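Local coordinates for ofchtiv-allosamidin (Ostrinia furnacalis, PDB 6JMB), which probably hydrolyses the beta-1,4 linkages of chitin, as a group IV insect chitinase of glycosyl hydrolase family 18, and binds the inhibitor allosamidin, at residues Asn44-Ala49 against Pro99-Asn104; Leu161-Ser166 against Lys183-Ile188; His205-Phe210 against Tyr224-Ala229; Phe210-Glu215 against Gln302-Ala307. All blocks are in the same frame, centred on the assembly; numbering follows the deposited sequence.

Contact 1: residues Asn44-Ala49 against Pro99-Asn104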
# COMPACT_ATOMS: atom_id res chain seq x y z
N ASN A 44 19.96 7.77 4.82
CA ASN A 44 21.24 7.30 4.32
C ASN A 44 21.67 6.07 5.13
O ASN A 44 21.03 5.70 6.12
CB ASN A 44 22.29 8.43 4.29
CG ASN A 44 22.68 8.94 5.67
OD1 ASN A 44 22.53 8.25 6.68
ND2 ASN A 44 23.22 10.15 5.71
N ALA A 45 22.76 5.43 4.70
CA ALA A 45 23.17 4.20 5.37
C ALA A 45 23.59 4.43 6.82
O ALA A 45 23.55 3.49 7.63
CB ALA A 45 24.30 3.52 4.59
N GLU A 46 23.98 5.65 7.16
CA GLU A 46 24.35 6.00 8.53
C GLU A 46 23.13 6.31 9.39
O GLU A 46 23.29 6.71 10.55
CB GLU A 46 25.33 7.18 8.52
CG GLU A 46 26.64 6.91 7.75
CD GLU A 46 26.48 6.88 6.23
OE1 GLU A 46 25.65 7.65 5.69
OE2 GLU A 46 27.18 6.08 5.57
N GLY A 47 21.93 6.16 8.85
CA GLY A 47 20.71 6.32 9.62
C GLY A 47 20.09 7.70 9.62
O GLY A 47 19.06 7.89 10.27
N THR A 48 20.66 8.67 8.91
CA THR A 48 20.07 10.00 8.94
C THR A 48 18.77 10.02 8.14
O THR A 48 18.77 9.75 6.94
CB THR A 48 21.06 11.02 8.39
OG1 THR A 48 22.22 11.04 9.24
CG2 THR A 48 20.43 12.41 8.38
N ALA A 49 17.67 10.32 8.82
CA ALA A 49 16.39 10.50 8.15
C ALA A 49 16.44 11.76 7.31
O ALA A 49 17.01 12.77 7.71
CB ALA A 49 15.27 10.61 9.18
N PRO A 99 24.26 -0.31 16.13
CA PRO A 99 23.55 0.44 17.18
C PRO A 99 23.65 1.95 17.02
O PRO A 99 22.68 2.67 17.28
CB PRO A 99 24.22 -0.05 18.47
CG PRO A 99 24.76 -1.41 18.12
CD PRO A 99 25.19 -1.30 16.68
N GLU A 100 24.81 2.45 16.58
CA GLU A 100 25.00 3.88 16.41
C GLU A 100 24.12 4.43 15.30
O GLU A 100 23.58 5.54 15.41
CB GLU A 100 26.47 4.17 16.10
CG GLU A 100 27.44 3.73 17.18
CD GLU A 100 27.87 2.27 17.07
OE1 GLU A 100 27.33 1.53 16.21
OE2 GLU A 100 28.76 1.86 17.85
N TYR A 101 23.96 3.67 14.22
CA TYR A 101 23.13 4.12 13.11
C TYR A 101 21.65 4.03 13.47
O TYR A 101 20.86 4.90 13.10
CB TYR A 101 23.44 3.32 11.85
CG TYR A 101 24.83 3.50 11.28
CD1 TYR A 101 25.65 4.54 11.69
CD2 TYR A 101 25.32 2.61 10.33
CE1 TYR A 101 26.92 4.70 11.16
CE2 TYR A 101 26.59 2.76 9.79
CZ TYR A 101 27.38 3.81 10.21
OH TYR A 101 28.64 3.95 9.68
N ARG A 102 21.26 2.97 14.19
CA ARG A 102 19.88 2.90 14.68
C ARG A 102 19.55 4.10 15.56
O ARG A 102 18.49 4.71 15.43
CB ARG A 102 19.66 1.61 15.46
CG ARG A 102 19.70 0.36 14.60
CD ARG A 102 19.05 -0.82 15.32
NE ARG A 102 19.64 -1.09 16.64
CZ ARG A 102 20.59 -1.99 16.87
NH1 ARG A 102 21.09 -2.71 15.87
NH2 ARG A 102 21.05 -2.17 18.10
N GLN A 103 20.46 4.44 16.48
CA GLN A 103 20.22 5.58 17.35
C GLN A 103 20.11 6.87 16.55
O GLN A 103 19.24 7.71 16.82
CB GLN A 103 21.34 5.68 18.39
CG GLN A 103 21.19 6.85 19.34
CD GLN A 103 22.34 6.93 20.33
OE1 GLN A 103 23.43 7.39 19.99
NE2 GLN A 103 22.10 6.50 21.56
N ASN A 104 20.97 7.03 15.55
CA ASN A 104 20.89 8.20 14.68
C ASN A 104 19.56 8.24 13.94
O ASN A 104 18.96 9.32 13.79
CB ASN A 104 22.06 8.21 13.69
CG ASN A 104 22.13 9.49 12.87
OD1 ASN A 104 22.05 10.60 13.42
ND2 ASN A 104 22.27 9.34 11.56

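Contact 2: residues Leu161-Ser166 against Lys183-Ile188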
# COMPACT_ATOMS: atom_id res chain seq x y z
N LEU A 161 3.93 4.04 16.07
CA LEU A 161 4.92 3.32 15.27
C LEU A 161 4.18 2.22 14.52
O LEU A 161 3.57 1.34 15.14
CB LEU A 161 6.01 2.70 16.15
CG LEU A 161 7.04 1.86 15.39
CD1 LEU A 161 7.84 2.72 14.41
CD2 LEU A 161 7.97 1.14 16.36
N THR A 162 4.23 2.27 13.19
CA THR A 162 3.57 1.27 12.36
C THR A 162 4.55 0.75 11.32
O THR A 162 5.63 1.31 11.13
CB THR A 162 2.33 1.85 11.66
OG1 THR A 162 2.74 2.86 10.72
CG2 THR A 162 1.39 2.48 12.67
N VAL A 163 4.18 -0.35 10.67
CA VAL A 163 4.96 -0.89 9.56
C VAL A 163 4.04 -1.23 8.40
O VAL A 163 2.84 -1.42 8.57
CB VAL A 163 5.79 -2.14 9.96
CG1 VAL A 163 6.87 -1.78 10.98
CG2 VAL A 163 4.86 -3.25 10.47
N ALA A 164 4.64 -1.28 7.22
CA ALA A 164 4.03 -1.86 6.03
C ALA A 164 4.88 -3.06 5.66
O ALA A 164 6.11 -2.95 5.63
CB ALA A 164 4.01 -0.87 4.87
N VAL A 165 4.24 -4.20 5.39
CA VAL A 165 4.95 -5.46 5.20
C VAL A 165 4.47 -6.18 3.94
O VAL A 165 3.33 -6.01 3.50
CB VAL A 165 4.80 -6.40 6.41
CG1 VAL A 165 5.39 -5.76 7.67
CG2 VAL A 165 3.33 -6.75 6.62
N SER A 166 5.36 -7.00 3.39
CA SER A 166 4.97 -7.89 2.30
C SER A 166 3.94 -8.91 2.79
O SER A 166 3.87 -9.24 3.98
CB SER A 166 6.19 -8.61 1.73
OG SER A 166 6.84 -9.36 2.74
N LYS A 183 4.75 -7.04 18.19
CA LYS A 183 4.84 -6.66 19.60
C LYS A 183 5.03 -5.16 19.77
O LYS A 183 4.45 -4.56 20.69
CB LYS A 183 6.00 -7.42 20.25
CG LYS A 183 6.32 -7.02 21.67
CD LYS A 183 7.31 -8.01 22.26
CE LYS A 183 7.58 -7.75 23.73
NZ LYS A 183 8.61 -8.69 24.26
N TYR A 184 5.82 -4.54 18.90
CA TYR A 184 6.28 -3.17 19.09
C TYR A 184 5.48 -2.14 18.33
O TYR A 184 5.67 -0.93 18.56
CB TYR A 184 7.74 -3.06 18.65
CG TYR A 184 8.63 -3.94 19.46
CD1 TYR A 184 8.72 -3.76 20.83
CD2 TYR A 184 9.35 -4.97 18.88
CE1 TYR A 184 9.52 -4.55 21.59
CE2 TYR A 184 10.15 -5.79 19.64
CZ TYR A 184 10.22 -5.57 21.00
OH TYR A 184 11.02 -6.37 21.79
N VAL A 185 4.60 -2.56 17.44
CA VAL A 185 3.91 -1.62 16.55
C VAL A 185 2.47 -1.45 17.00
O VAL A 185 1.87 -2.32 17.65
CB VAL A 185 3.98 -2.05 15.07
CG1 VAL A 185 5.43 -2.14 14.62
CG2 VAL A 185 3.25 -3.37 14.85
N ASP A 186 1.91 -0.29 16.66
CA ASP A 186 0.48 -0.07 16.87
C ASP A 186 -0.35 -0.93 15.93
O ASP A 186 -1.41 -1.44 16.32
CB ASP A 186 0.17 1.41 16.71
CG ASP A 186 0.75 2.23 17.83
OD1 ASP A 186 0.14 2.25 18.92
OD2 ASP A 186 1.83 2.82 17.65
N TYR A 187 0.11 -1.11 14.69
CA TYR A 187 -0.53 -2.04 13.77
C TYR A 187 0.43 -2.35 12.64
O TYR A 187 1.44 -1.65 12.44
CB TYR A 187 -1.87 -1.52 13.22
CG TYR A 187 -1.79 -0.18 12.53
CD1 TYR A 187 -1.30 -0.07 11.22
CD2 TYR A 187 -2.22 0.98 13.16
CE1 TYR A 187 -1.23 1.16 10.59
CE2 TYR A 187 -2.16 2.21 12.54
CZ TYR A 187 -1.66 2.30 11.25
OH TYR A 187 -1.59 3.52 10.63
N ILE A 188 0.10 -3.42 11.92
CA ILE A 188 0.84 -3.88 10.75
C ILE A 188 -0.05 -3.67 9.53
O ILE A 188 -1.15 -4.23 9.45
CB ILE A 188 1.22 -5.36 10.90
CG1 ILE A 188 2.20 -5.55 12.05
CG2 ILE A 188 1.82 -5.87 9.61
CD1 ILE A 188 2.58 -7.00 12.27
O HOH W 1 0.58 3.44 8.95

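Contact 3: residues His205-Phe210 against Tyr224-Ala229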
# COMPACT_ATOMS: atom_id res chain seq x y z
N HIS A 205 -4.20 -11.22 -11.31
CA HIS A 205 -4.85 -10.14 -10.59
C HIS A 205 -3.90 -9.46 -9.62
O HIS A 205 -3.06 -10.10 -8.99
CB HIS A 205 -6.08 -10.65 -9.84
CG HIS A 205 -7.11 -11.27 -10.74
ND1 HIS A 205 -7.70 -10.60 -11.78
CD2 HIS A 205 -7.64 -12.52 -10.75
CE1 HIS A 205 -8.56 -11.40 -12.39
NE2 HIS A 205 -8.54 -12.57 -11.78
N ASN A 206 -4.05 -8.15 -9.52
CA ASN A 206 -3.25 -7.36 -8.59
C ASN A 206 -3.59 -7.73 -7.15
O ASN A 206 -2.69 -7.81 -6.30
CB ASN A 206 -3.54 -5.89 -8.87
CG ASN A 206 -2.67 -4.94 -8.09
OD1 ASN A 206 -1.50 -5.21 -7.80
ND2 ASN A 206 -3.24 -3.78 -7.75
N ALA A 207 -4.86 -7.99 -6.87
CA ALA A 207 -5.28 -8.31 -5.51
C ALA A 207 -6.45 -9.28 -5.51
O ALA A 207 -7.54 -8.96 -5.02
CB ALA A 207 -5.66 -7.02 -4.77
N PRO A 208 -6.27 -10.50 -6.03
CA PRO A 208 -7.35 -11.48 -5.96
C PRO A 208 -7.60 -11.87 -4.51
O PRO A 208 -6.67 -12.04 -3.73
CB PRO A 208 -6.79 -12.67 -6.75
CG PRO A 208 -5.31 -12.58 -6.53
CD PRO A 208 -4.98 -11.11 -6.41
N LEU A 209 -8.88 -12.01 -4.15
CA LEU A 209 -9.22 -12.41 -2.79
C LEU A 209 -8.93 -13.89 -2.57
O LEU A 209 -8.35 -14.27 -1.54
CB LEU A 209 -10.69 -12.10 -2.52
CG LEU A 209 -11.20 -12.01 -1.09
CD1 LEU A 209 -10.26 -11.19 -0.22
CD2 LEU A 209 -12.60 -11.39 -1.11
N PHE A 210 -9.31 -14.73 -3.52
CA PHE A 210 -9.17 -16.18 -3.41
C PHE A 210 -8.46 -16.68 -4.66
O PHE A 210 -7.86 -15.91 -5.42
CB PHE A 210 -10.54 -16.84 -3.22
CG PHE A 210 -11.34 -16.28 -2.08
CD1 PHE A 210 -10.96 -16.53 -0.76
CD2 PHE A 210 -12.48 -15.52 -2.31
CE1 PHE A 210 -11.70 -16.02 0.30
CE2 PHE A 210 -13.22 -15.02 -1.25
CZ PHE A 210 -12.83 -15.26 0.05
N TYR A 224 -0.74 -16.73 -4.55
CA TYR A 224 -0.61 -15.34 -4.10
C TYR A 224 -1.99 -14.69 -4.13
O TYR A 224 -2.43 -14.20 -5.18
CB TYR A 224 0.36 -14.58 -4.98
CG TYR A 224 1.79 -15.09 -5.01
CD1 TYR A 224 2.26 -15.99 -4.06
CD2 TYR A 224 2.67 -14.65 -5.99
CE1 TYR A 224 3.58 -16.44 -4.10
CE2 TYR A 224 3.97 -15.10 -6.04
CZ TYR A 224 4.42 -15.99 -5.09
OH TYR A 224 5.73 -16.44 -5.14
N ASN A 225 -2.68 -14.69 -3.00
CA ASN A 225 -3.96 -14.01 -2.91
C ASN A 225 -4.15 -13.44 -1.51
O ASN A 225 -3.41 -13.74 -0.57
CB ASN A 225 -5.13 -14.88 -3.41
CG ASN A 225 -5.26 -16.20 -2.65
OD1 ASN A 225 -5.34 -16.22 -1.43
ND2 ASN A 225 -5.33 -17.30 -3.40
N VAL A 226 -5.15 -12.56 -1.39
CA VAL A 226 -5.37 -11.81 -0.15
C VAL A 226 -5.69 -12.75 1.00
O VAL A 226 -5.17 -12.61 2.11
CB VAL A 226 -6.47 -10.75 -0.36
CG1 VAL A 226 -6.79 -10.05 0.96
CG2 VAL A 226 -6.04 -9.75 -1.43
N ASN A 227 -6.58 -13.72 0.77
CA ASN A 227 -6.97 -14.64 1.83
C ASN A 227 -5.76 -15.41 2.36
O ASN A 227 -5.58 -15.54 3.58
CB ASN A 227 -8.06 -15.59 1.32
CG ASN A 227 -8.41 -16.67 2.32
OD1 ASN A 227 -8.86 -16.40 3.43
ND2 ASN A 227 -8.21 -17.92 1.92
N ASN A 228 -4.92 -15.93 1.47
CA ASN A 228 -3.75 -16.68 1.93
C ASN A 228 -2.83 -15.79 2.76
O ASN A 228 -2.30 -16.23 3.79
CB ASN A 228 -3.00 -17.29 0.75
CG ASN A 228 -3.68 -18.54 0.22
OD1 ASN A 228 -4.47 -19.18 0.91
ND2 ASN A 228 -3.36 -18.89 -1.02
N ALA A 229 -2.65 -14.54 2.34
CA ALA A 229 -1.75 -13.64 3.06
C ALA A 229 -2.31 -13.28 4.43
O ALA A 229 -1.59 -13.33 5.43
CB ALA A 229 -1.52 -12.37 2.24

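Contact 4: residues Phe210-Glu215 against Gln302-Ala307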
# COMPACT_ATOMS: atom_id res chain seq x y z
N PHE A 210 -9.31 -14.73 -3.52
CA PHE A 210 -9.17 -16.18 -3.41
C PHE A 210 -8.46 -16.68 -4.66
O PHE A 210 -7.86 -15.91 -5.42
CB PHE A 210 -10.54 -16.84 -3.22
CG PHE A 210 -11.34 -16.28 -2.08
CD1 PHE A 210 -10.96 -16.53 -0.76
CD2 PHE A 210 -12.48 -15.52 -2.31
CE1 PHE A 210 -11.70 -16.02 0.30
CE2 PHE A 210 -13.22 -15.02 -1.25
CZ PHE A 210 -12.83 -15.26 0.05
N ILE A 211 -8.55 -17.99 -4.91
CA ILE A 211 -8.05 -18.60 -6.15
C ILE A 211 -8.59 -17.84 -7.36
O ILE A 211 -9.71 -17.32 -7.33
CB ILE A 211 -8.39 -20.10 -6.20
CG1 ILE A 211 -7.61 -20.81 -7.30
CG2 ILE A 211 -9.90 -20.31 -6.38
CD1 ILE A 211 -7.65 -22.33 -7.16
N SER A 212 -7.79 -17.77 -8.42
CA SER A 212 -8.14 -17.07 -9.65
C SER A 212 -8.40 -18.07 -10.78
O SER A 212 -7.93 -19.21 -10.76
CB SER A 212 -7.00 -16.14 -10.09
OG SER A 212 -6.72 -15.18 -9.09
N GLU A 213 -9.15 -17.60 -11.78
CA GLU A 213 -9.33 -18.38 -13.00
C GLU A 213 -7.97 -18.78 -13.57
O GLU A 213 -7.04 -17.96 -13.63
CB GLU A 213 -10.09 -17.55 -14.04
CG GLU A 213 -11.57 -17.38 -13.74
CD GLU A 213 -12.25 -16.40 -14.69
OE1 GLU A 213 -11.66 -16.03 -15.72
OE2 GLU A 213 -13.39 -15.99 -14.40
N GLY A 214 -7.85 -20.04 -13.97
CA GLY A 214 -6.63 -20.53 -14.57
C GLY A 214 -5.60 -21.07 -13.60
O GLY A 214 -4.54 -21.52 -14.05
N GLU A 215 -5.87 -21.03 -12.30
CA GLU A 215 -4.95 -21.56 -11.31
C GLU A 215 -5.38 -22.96 -10.88
O GLU A 215 -6.56 -23.31 -10.92
CB GLU A 215 -4.89 -20.65 -10.08
CG GLU A 215 -4.25 -19.31 -10.36
CD GLU A 215 -4.06 -18.48 -9.10
OE1 GLU A 215 -5.00 -18.41 -8.28
OE2 GLU A 215 -2.96 -17.90 -8.94
N GLN A 302 -14.96 -8.03 -17.30
CA GLN A 302 -15.48 -9.28 -16.77
C GLN A 302 -15.14 -9.38 -15.29
O GLN A 302 -14.21 -8.74 -14.79
CB GLN A 302 -14.95 -10.50 -17.54
CG GLN A 302 -15.61 -10.68 -18.91
CD GLN A 302 -15.00 -11.79 -19.73
OE1 GLN A 302 -13.87 -12.21 -19.50
NE2 GLN A 302 -15.76 -12.28 -20.71
N THR A 303 -15.93 -10.17 -14.58
CA THR A 303 -15.66 -10.46 -13.18
C THR A 303 -15.08 -11.86 -13.10
O THR A 303 -15.64 -12.81 -13.66
CB THR A 303 -16.96 -10.41 -12.37
OG1 THR A 303 -17.44 -9.06 -12.33
CG2 THR A 303 -16.73 -10.92 -10.95
N ASP A 304 -13.94 -11.99 -12.43
CA ASP A 304 -13.44 -13.30 -12.05
C ASP A 304 -14.20 -13.68 -10.78
O ASP A 304 -13.97 -13.11 -9.71
CB ASP A 304 -11.94 -13.25 -11.79
CG ASP A 304 -11.34 -14.61 -11.47
OD1 ASP A 304 -12.03 -15.45 -10.86
OD2 ASP A 304 -10.16 -14.83 -11.80
N ASN A 305 -15.16 -14.61 -10.92
CA ASN A 305 -16.02 -14.96 -9.80
C ASN A 305 -15.39 -15.98 -8.86
O ASN A 305 -16.03 -16.38 -7.88
CB ASN A 305 -17.38 -15.46 -10.30
CG ASN A 305 -18.50 -15.20 -9.31
OD1 ASN A 305 -18.35 -14.40 -8.38
ND2 ASN A 305 -19.62 -15.88 -9.50
N LEU A 306 -14.16 -16.41 -9.14
CA LEU A 306 -13.39 -17.14 -8.15
C LEU A 306 -12.61 -16.17 -7.26
O LEU A 306 -12.66 -16.26 -6.03
CB LEU A 306 -12.43 -18.11 -8.85
CG LEU A 306 -13.07 -19.17 -9.74
CD1 LEU A 306 -12.01 -20.00 -10.45
CD2 LEU A 306 -13.98 -20.06 -8.92
N ALA A 307 -11.93 -15.20 -7.88
CA ALA A 307 -11.07 -14.26 -7.18
C ALA A 307 -11.82 -13.03 -6.66
O ALA A 307 -11.27 -12.31 -5.81
CB ALA A 307 -9.93 -13.80 -8.09
O HOH W 2 -14.29 -13.98 -15.78

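Contact 1: residues Asn44-Ala49 against Pro99-Asn104
Two hydrogen bonds leave the amide nitrogen of Asn104 for the turn at Asn44-Gly47 and the threonine that follows it. One runs from ND2 of Asn104 to the backbone O of Glu46 at 3.0 Å, arriving above the carbonyl plane; the other reaches OG1 of Thr48 at 2.9 Å and lies almost in the plane of the amide. With CG anti to the backbone N (chi1 -173°), the Asn104 side chain extends from the helix to the turn, and the two acceptors fix the rotation of its amide.

Packing against the turn falls to Tyr101. CA of Glu46 sits over the centre of the phenol ring in a CH-pi contact, 3.7 Å from the centroid, while O of Ala45 approaches CD2 of Tyr101 obliquely at 3.3 Å. The Glu46 side chain runs alongside the ring, its CB 4.0 Å from CE1 of Tyr101. Replacing Tyr101 by alanine is likely to leave CA of Glu46 without its aromatic cover and to open a gap beneath the turn.

Within the turn itself, OD1 of Asn44 accepts from N of Thr48 at 2.9 Å. Gly47 has a positive phi, and a CB there would collide with O of Tyr101. The arrangement is a type I beta turn between strands 35-43 and 49-51, an antiparallel pair, seated on the start of helix 99-116 at the surface of the TIM-barrel domain.

Contact 2: residues Leu161-Ser166 against Lys183-Ile188
Strands 160-165 and 187-190 run parallel as neighbours in the TIM barrel, with Val163 opposite Ile188, and the chain enters the second strand through a short connection whose Asp186 N bonds to O of Leu161 at 2.8 Å. The carboxylate of the same aspartate completes a two-bond grip: its OD2 accepts from N of Leu161 at 2.9 Å, nearly straight (169°). OD2 also meets Arg151 of helix 138-154 in a salt bridge, which probably steadies the carboxylate.

Val163 and Ile188 pack toward helix 178-184, and Val165 toward Tyr176. CG2 of Val163 lies alongside CG1 of Ile188 at 3.9 Å, and CG1 of Val163 meets CG1 of Val185 where the two side chains cross at about a right angle. The methyls CG2 of Val165 and CG2 of Ile188 are pressed to 3.5 Å, tighter than usual.

Thr162 and Tyr187 share the other face of the sheet, in the barrel interior, where Ala164 touches allosamizoline. OG1 of Thr162 bonds to Asp122, and a water donates to it while also bonding to OH of Tyr187. Thr162 chi1 of 66° puts CG2 anti to the carbonyl carbon and over the Tyr187 ring face in a CH-pi contact, 3.4 Å from CZ.

Contact 3: residues His205-Phe210 against Tyr224-Ala229
Pro208 and Leu209 present their carbonyls to the first turn of helix 226-235, part of the glycosyl hydrolase family 18 TIM-barrel domain, with Asn225 as the N-cap. O of Pro208 accepts from N of Val226 at 2.8 Å, and O of Leu209 accepts from N of Asn227 at 3.0 Å. Two amides at the helix start, which have no acceptor within the helix, are thus satisfied by the incoming loop.

The Asn225 side chain can be followed outward. Its CB presses on O of Pro208 at 3.2 Å and also meets CG of the proline ring, the two side chains crossing at about a right angle. CG, held between the backbone N and the carbonyl carbon (chi1 58°), passes close to O of Leu209 and the carbonyl carbon of Phe210. At the tip the branches part: ND2 lies against that same carbonyl carbon of Phe210, whereas OD1 turns back to the helix and accepts from N of Asn228 in the capping bond.

Beyond the cap, CD1 of Leu209 reaches CB of Val226 at 3.8 Å, and CG2 of Val226 touches O of Pro208. The Leu209 side chain also packs on Tyr333 of helix 324-336, whose hydroxyl is hydrogen-bonded to OD1 of Asn227. CB of Asn227 approaches the Phe210 ring obliquely, 3.7 Å from CD1, with the ring and amide planes 57° apart.

Contact 4: residues Phe210-Glu215 against Gln302-Ala307
Glu213 N donates to OD2 of Asp304 at 2.9 Å in a nearly straight bond (168°) that uses the syn lone pair of the carboxylate. The aliphatic start of the Glu213 side chain then lies against the same carboxylate, CG 3.5 Å from OD2 of Asp304. Farther out, OE2 of Glu213 comes within 3.8 Å of OD1 of Asp304, a like-charge approach; a water donates to OE2 of Glu213 and to O of Thr303, which may ease it.

Around this polar centre, CG2 of Ile211 runs beside CB of Leu306, and O of Leu306 meets the Phe210 ring at its edge, in plane. CB of Ala307 touches OG of Ser212 at 3.6 Å.

Further bonds position the Asp304 carboxylate, which a chi1 of -176° swings away from its own N and toward Glu213. OD1 accepts from N of Leu306, an Asx turn, and from N of Ala307, which extends it to an Asx motif, while OD2 has a second partner in NE2 of His205. A leucine in place of Asp304 would probably leave the amide of Glu213 and the imidazole of His205 without their acceptor and free the turn at Leu306. On the other segment, OE1 of Glu215 accepts from N of Ser212 across a type II turn.

The Asx turn follows strand 300-304 and leads into its antiparallel partner 309-314, packed against the loop between strand 187-190 and helix 226-235.

In the fold
Contact 2 belongs to the barrel core, pairing adjacent parallel strands close to the inhibitor; contact 3 is also buried, but it joins a loop to a helix start. Contact 1 lies at the surface and contact 4 is only partly buried, their centres about 45 Å apart on opposite sides of the chain's centre. Contacts 3 and 4 share Phe210 and touch directly, so one long loop holds both helix 226-235 and the end of strand 300-304. The chemistry shifts accordingly, from methyl packing with one carboxylate grip at the strand entry in contact 2 through backbone capping in contact 3 to side-chain amide and carboxylate bonds to turns in contacts 1 and 4.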